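Local coordinates for protein LEOA (Escherichia coli, PDB 4AUR) that is a bacterial dynamin-like GTPase, probably coupling GTP binding and hydrolysis to work on membranes, at residues Leu59-Asp64 / Pro150-His155; Ile141-Asp146 / Thr172-Asn177. All blocks are in the same frame, centred on the assembly; numbering follows the deposited sequence.

Contact 1: Leu59-Asp64 / Pro150-His155; sequences LGAFSD and PLKESH
Lys-152 reaches across to Ala-61, Ser-63 and Asp-64 at the start of what is probably the P-loop (Walker A motif) of this dynamin-like GTPase. The residues 59-64 run from the end of strand 54-60 into that loop, and 150-155 lie in the connection between strand 140-146 and helix 156-165.

Apolar contact comes mainly from the methylene part of the lysine. Its CE lies 3.5 Å from Ala-61 CB, and its CD is only slightly farther from the same methyl. The chain is extended through chi2 and chi3 and bent at chi4 (-89°), with CE and NZ about equally far from Ser-63 OG.

Polar and charged groups approach more loosely. Lys-152 NZ stands 3.6 Å from Ser-63 OG and 4.2 Å from Asp-64 OD1, the latter too long for a salt bridge. The lysine and aspartate side chains pass alongside each other, running in opposite directions. Attraction between them is therefore likely to be diffuse, although it may offset some of the repulsion Asp-64 would feel from the nearby carboxylate of Asp-146.

Backbone bonds shape each side separately. Asp-64 N donates to Ala-61 O at 3.2 Å, and His-155 N closes a similar turn onto Lys-152 O. Outside the pair, Ser-63 O accepts a bond from Lys-178 NZ, while Asp-64 O receives one from Asn-177 ND2, tying the P-loop to the end of strand 172-177.

Two groups pack on the imidazole of His-155: Phe-113, from outside the pair, and Lys-152 CB, within 150-155, which sits over the centre of one face, 4.0 Å above the plane. Across the contact, Ala-61 N lies at the edge of that imidazole, near its plane and 4.2 Å from His-155 CE1.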
loop_
_atom_site.group_PDB
_atom_site.type_symbol
_atom_site.label_atom_id
_atom_site.label_comp_id
_atom_site.label_asym_id
_atom_site.label_seq_id
_atom_site.Cartn_x
_atom_site.Cartn_y
_atom_site.Cartn_z
ATOM N N LEU A 59 -3.739 -49.636 -1.332
ATOM C CA LEU A 59 -3.757 -50.191 0.028
ATOM C C LEU A 59 -5.029 -50.979 0.317
ATOM O O LEU A 59 -6.112 -50.613 -0.146
ATOM C CB LEU A 59 -3.646 -49.060 1.051
ATOM C CG LEU A 59 -2.398 -48.219 0.901
ATOM C CD1 LEU A 59 -2.371 -47.221 2.034
ATOM C CD2 LEU A 59 -1.182 -49.119 0.933
ATOM N N GLY A 60 -4.881 -52.049 1.095
ATOM C CA GLY A 60 -6.003 -52.888 1.471
ATOM C C GLY A 60 -5.681 -54.371 1.399
ATOM O O GLY A 60 -4.673 -54.786 0.836
ATOM N N ALA A 61 -6.550 -55.174 1.991
ATOM C CA ALA A 61 -6.398 -56.607 1.939
ATOM C C ALA A 61 -6.799 -57.045 0.558
ATOM O O ALA A 61 -7.696 -56.451 -0.024
ATOM C CB ALA A 61 -7.268 -57.262 2.981
ATOM N N PHE A 62 -6.127 -58.068 0.034
ATOM C CA PHE A 62 -6.380 -58.531 -1.330
ATOM C C PHE A 62 -7.742 -59.179 -1.450
ATOM O O PHE A 62 -8.410 -59.042 -2.471
ATOM C CB PHE A 62 -5.281 -59.486 -1.789
ATOM C CG PHE A 62 -3.978 -58.793 -2.072
ATOM C CD1 PHE A 62 -3.757 -58.178 -3.299
ATOM C CD2 PHE A 62 -2.985 -58.728 -1.104
ATOM C CE1 PHE A 62 -2.565 -57.523 -3.555
ATOM C CE2 PHE A 62 -1.792 -58.068 -1.357
ATOM C CZ PHE A 62 -1.584 -57.462 -2.582
ATOM N N SER A 63 -8.150 -59.852 -0.377
ATOM C CA SER A 63 -9.469 -60.471 -0.268
ATOM C C SER A 63 -10.607 -59.460 -0.360
ATOM O O SER A 63 -11.724 -59.838 -0.701
ATOM C CB SER A 63 -9.587 -61.241 1.049
ATOM O OG SER A 63 -9.198 -60.430 2.145
ATOM N N ASP A 64 -10.335 -58.189 -0.064
ATOM C CA ASP A 64 -11.307 -57.134 -0.297
ATOM C C ASP A 64 -11.286 -56.646 -1.757
ATOM O O ASP A 64 -11.926 -55.658 -2.107
ATOM C CB ASP A 64 -11.116 -55.988 0.703
ATOM C CG ASP A 64 -11.418 -56.408 2.150
ATOM O OD1 ASP A 64 -11.713 -57.599 2.378
ATOM O OD2 ASP A 64 -11.363 -55.550 3.069
ATOM N N PRO A 150 -16.887 -53.187 6.482
ATOM C CA PRO A 150 -15.826 -52.258 6.062
ATOM C C PRO A 150 -14.701 -52.055 7.076
ATOM O O PRO A 150 -14.948 -51.628 8.200
ATOM C CB PRO A 150 -16.580 -50.943 5.824
ATOM C CG PRO A 150 -17.890 -51.108 6.504
ATOM C CD PRO A 150 -18.211 -52.558 6.356
ATOM N N LEU A 151 -13.486 -52.395 6.653
ATOM C CA LEU A 151 -12.250 -52.148 7.384
ATOM C C LEU A 151 -11.986 -53.298 8.305
ATOM O O LEU A 151 -12.658 -53.448 9.298
ATOM C CB LEU A 151 -12.264 -50.819 8.165
ATOM C CG LEU A 151 -10.916 -50.412 8.782
ATOM C CD1 LEU A 151 -9.871 -50.243 7.704
ATOM C CD2 LEU A 151 -11.022 -49.147 9.604
ATOM N N LYS A 152 -10.985 -54.098 7.972
ATOM C CA LYS A 152 -10.644 -55.264 8.766
ATOM C C LYS A 152 -10.214 -54.892 10.169
ATOM O O LYS A 152 -9.664 -53.822 10.402
ATOM C CB LYS A 152 -9.576 -56.102 8.070
ATOM C CG LYS A 152 -10.133 -56.817 6.845
ATOM C CD LYS A 152 -9.096 -57.706 6.168
ATOM C CE LYS A 152 -9.724 -58.599 5.093
ATOM N NZ LYS A 152 -10.217 -59.910 5.598
ATOM N N GLU A 153 -10.473 -55.797 11.106
ATOM C CA GLU A 153 -10.337 -55.500 12.528
ATOM C C GLU A 153 -8.908 -55.146 12.910
ATOM O O GLU A 153 -8.685 -54.384 13.842
ATOM C CB GLU A 153 -10.830 -56.689 13.369
ATOM C CG GLU A 153 -12.353 -56.816 13.487
ATOM C CD GLU A 153 -13.052 -57.348 12.235
ATOM O OE1 GLU A 153 -12.373 -57.883 11.320
ATOM O OE2 GLU A 153 -14.299 -57.229 12.177
ATOM N N SER A 154 -7.952 -55.685 12.164
ATOM C CA SER A 154 -6.520 -55.556 12.465
ATOM C C SER A 154 -5.851 -54.272 11.945
ATOM O O SER A 154 -4.682 -54.014 12.221
ATOM C CB SER A 154 -5.796 -56.770 11.862
ATOM O OG SER A 154 -6.229 -57.009 10.520
ATOM N N HIS A 155 -6.594 -53.465 11.201
ATOM C CA HIS A 155 -6.008 -52.371 10.437
ATOM C C HIS A 155 -5.956 -51.041 11.156
ATOM O O HIS A 155 -5.488 -50.081 10.592
ATOM C CB HIS A 155 -6.785 -52.201 9.129
ATOM C CG HIS A 155 -6.451 -53.226 8.099
ATOM N ND1 HIS A 155 -6.717 -53.047 6.759
ATOM C CD2 HIS A 155 -5.839 -54.429 8.204
ATOM C CE1 HIS A 155 -6.291 -54.100 6.085
ATOM N NE2 HIS A 155 -5.760 -54.956 6.939
#

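Contact 2: Ile141-Asp146 / Thr172-Asn177; sequences IFYVVD and TIFVIN
Tyr-143 and Phe-174 meet in the close-packed middle of two parallel strands. The phenylalanine brings its CD1-CE1 side against the root of the tyrosine, with Phe-174 CE1 3.5 Å from Tyr-143 CG. The rings are tilted by 36° and their centroids lie 5.4 Å apart, an oblique meeting rather than a stack. With Tyr-143 CG placed anti to the backbone N (chi1 -154°), the phenol end leads away from strand 172-177, and Phe-174 packs chiefly on CB and the near part of the ring.

Through this region the backbones are paired residue by residue. Ile-173 is bonded through both its backbone N and its O, the N donating to Ile-141 O at 2.8 Å and the O accepting from Tyr-143 N. Val-175 does likewise between Tyr-143 O and Val-145 N.

The strands are the two parallel arms of a beta-alpha-beta crossover in the P-loop GTPase sheet, joined through helix 156-165. That helix covers the face bearing Tyr-143, Thr-172 and Phe-174. On the other face, helix 250-273 packs against Ile-173 and Val-175; there Ile-173 CD1 reaches the edge of the Phe-142 ring, 3.7 Å from CE1, and Trp-73 also meets that ring edge-to-face.

Toward the C-terminal ends the fit slackens. Val-145 CG2 still touches Ile-176 CG1 at 3.9 Å, but the side chains of Asp-146 and Asn-177 diverge. The last rung, Asn-177 N to Val-145 O, lengthens to 3.2 Å, its donor standing well above the carbonyl plane. Asp-146, partly exposed, turns away and bonds through OD1 to Thr-148 OG1. Buried Asn-177, which opens a probable NKxD guanine-recognition motif, receives a bond from Ser-227 N at OD1 and donates through ND2 to Asp-64 O.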
loop_
_atom_site.group_PDB
_atom_site.type_symbol
_atom_site.label_atom_id
_atom_site.label_comp_id
_atom_site.label_asym_id
_atom_site.label_seq_id
_atom_site.Cartn_x
_atom_site.Cartn_y
_atom_site.Cartn_z
ATOM N N ILE A 141 -4.071 -42.273 -3.076
ATOM C CA ILE A 141 -4.009 -43.444 -2.212
ATOM C C ILE A 141 -5.377 -44.081 -2.177
ATOM O O ILE A 141 -6.343 -43.441 -1.838
ATOM C CB ILE A 141 -3.566 -43.052 -0.790
ATOM C CG1 ILE A 141 -2.205 -42.366 -0.836
ATOM C CG2 ILE A 141 -3.523 -44.270 0.125
ATOM C CD1 ILE A 141 -1.592 -42.142 0.519
ATOM N N PHE A 142 -5.461 -45.343 -2.552
ATOM C CA PHE A 142 -6.736 -46.058 -2.512
ATOM C C PHE A 142 -6.653 -47.040 -1.398
ATOM O O PHE A 142 -5.850 -47.944 -1.439
ATOM C CB PHE A 142 -7.009 -46.849 -3.791
ATOM C CG PHE A 142 -7.170 -46.008 -5.027
ATOM C CD1 PHE A 142 -7.563 -44.679 -4.962
ATOM C CD2 PHE A 142 -6.971 -46.586 -6.285
ATOM C CE1 PHE A 142 -7.729 -43.938 -6.127
ATOM C CE2 PHE A 142 -7.141 -45.851 -7.445
ATOM C CZ PHE A 142 -7.508 -44.526 -7.365
ATOM N N TYR A 143 -7.477 -46.853 -0.393
ATOM C CA TYR A 143 -7.590 -47.838 0.660
ATOM C C TYR A 143 -8.858 -48.614 0.377
ATOM O O TYR A 143 -9.954 -48.102 0.572
ATOM C CB TYR A 143 -7.647 -47.163 2.028
ATOM C CG TYR A 143 -7.142 -48.053 3.100
ATOM C CD1 TYR A 143 -7.868 -49.164 3.495
ATOM C CD2 TYR A 143 -5.916 -47.831 3.680
ATOM C CE1 TYR A 143 -7.399 -50.018 4.454
ATOM C CE2 TYR A 143 -5.440 -48.679 4.647
ATOM C CZ TYR A 143 -6.193 -49.765 5.029
ATOM O OH TYR A 143 -5.723 -50.610 5.983
ATOM N N VAL A 144 -8.709 -49.838 -0.116
ATOM C CA VAL A 144 -9.856 -50.625 -0.554
ATOM C C VAL A 144 -10.303 -51.541 0.559
ATOM O O VAL A 144 -9.504 -52.344 1.069
ATOM C CB VAL A 144 -9.524 -51.481 -1.775
ATOM C CG1 VAL A 144 -10.685 -52.402 -2.096
ATOM C CG2 VAL A 144 -9.205 -50.606 -2.971
ATOM N N VAL A 145 -11.587 -51.429 0.910
ATOM C CA VAL A 145 -12.200 -52.218 1.995
ATOM C C VAL A 145 -13.428 -53.019 1.505
ATOM O O VAL A 145 -13.700 -53.069 0.297
ATOM C CB VAL A 145 -12.574 -51.321 3.191
ATOM C CG1 VAL A 145 -11.341 -50.597 3.696
ATOM C CG2 VAL A 145 -13.667 -50.340 2.822
ATOM N N ASP A 146 -14.136 -53.659 2.447
ATOM C CA ASP A 146 -15.237 -54.563 2.134
ATOM C C ASP A 146 -16.542 -53.877 2.380
ATOM O O ASP A 146 -16.664 -53.026 3.252
ATOM C CB ASP A 146 -15.163 -55.858 2.973
ATOM C CG ASP A 146 -15.840 -57.067 2.275
ATOM O OD1 ASP A 146 -17.089 -57.120 2.234
ATOM O OD2 ASP A 146 -15.114 -57.970 1.771
ATOM N N THR A 172 -6.285 -39.459 0.111
ATOM C CA THR A 172 -6.704 -40.846 0.240
ATOM C C THR A 172 -8.196 -41.027 0.001
ATOM O O THR A 172 -9.008 -40.341 0.620
ATOM C CB THR A 172 -6.410 -41.332 1.636
ATOM O OG1 THR A 172 -5.001 -41.354 1.817
ATOM C CG2 THR A 172 -6.966 -42.715 1.853
ATOM N N ILE A 173 -8.542 -41.949 -0.896
ATOM C CA ILE A 173 -9.925 -42.377 -1.088
ATOM C C ILE A 173 -10.121 -43.764 -0.506
ATOM O O ILE A 173 -9.490 -44.742 -0.964
ATOM C CB ILE A 173 -10.317 -42.501 -2.572
ATOM C CG1 ILE A 173 -10.243 -41.156 -3.275
ATOM C CG2 ILE A 173 -11.742 -42.990 -2.688
ATOM C CD1 ILE A 173 -9.956 -41.287 -4.750
ATOM N N PHE A 174 -10.991 -43.853 0.494
ATOM C CA PHE A 174 -11.449 -45.156 0.960
ATOM C C PHE A 174 -12.531 -45.656 0.023
ATOM O O PHE A 174 -13.502 -44.936 -0.278
ATOM C CB PHE A 174 -11.943 -45.084 2.375
ATOM C CG PHE A 174 -10.854 -44.819 3.329
ATOM C CD1 PHE A 174 -10.139 -45.850 3.860
ATOM C CD2 PHE A 174 -10.507 -43.523 3.653
ATOM C CE1 PHE A 174 -9.094 -45.605 4.717
ATOM C CE2 PHE A 174 -9.468 -43.265 4.510
ATOM C CZ PHE A 174 -8.756 -44.315 5.040
ATOM N N VAL A 175 -12.338 -46.884 -0.441
ATOM C CA VAL A 175 -13.101 -47.402 -1.537
ATOM C C VAL A 175 -13.839 -48.600 -1.022
ATOM O O VAL A 175 -13.249 -49.671 -0.845
ATOM C CB VAL A 175 -12.174 -47.790 -2.684
ATOM C CG1 VAL A 175 -12.934 -48.526 -3.772
ATOM C CG2 VAL A 175 -11.537 -46.532 -3.237
ATOM N N ILE A 176 -15.130 -48.406 -0.739
ATOM C CA ILE A 176 -15.942 -49.486 -0.221
ATOM C C ILE A 176 -16.383 -50.276 -1.422
ATOM O O ILE A 176 -17.188 -49.797 -2.218
ATOM C CB ILE A 176 -17.130 -49.034 0.607
ATOM C CG1 ILE A 176 -16.670 -48.158 1.767
ATOM C CG2 ILE A 176 -17.800 -50.260 1.168
ATOM C CD1 ILE A 176 -17.788 -47.439 2.510
ATOM N N ASN A 177 -15.785 -51.469 -1.533
ATOM C CA ASN A 177 -15.892 -52.357 -2.683
ATOM C C ASN A 177 -16.792 -53.568 -2.423
ATOM O O ASN A 177 -16.956 -54.009 -1.293
ATOM C CB ASN A 177 -14.513 -52.871 -3.065
ATOM C CG ASN A 177 -14.518 -53.573 -4.397
ATOM O OD1 ASN A 177 -15.323 -53.246 -5.252
ATOM N ND2 ASN A 177 -13.644 -54.547 -4.575
#

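How the contacts relate
Contact 2 belongs to the hydrophobic core of the GTPase domain, whereas the touching residues of contact 1 lie just past the strand ends, where buried Ala-61, Asp-64 and His-155 border exposed Ser-63 and partly exposed Lys-152. Their chemistry follows this difference: a regular backbone ladder with apolar side chains on both faces in one, a long lysine chain and loosely spaced charges in the other. Strands 54-60 and 140-146 are neighbours in one sheet, and probable hydrogen bonds from Leu-59 N to Phe-142 O and from Val-144 N to Leu-59 O, both 2.7 Å, connect the contacts. Segment 150-155 also belongs to the connection between the two strands of contact 2.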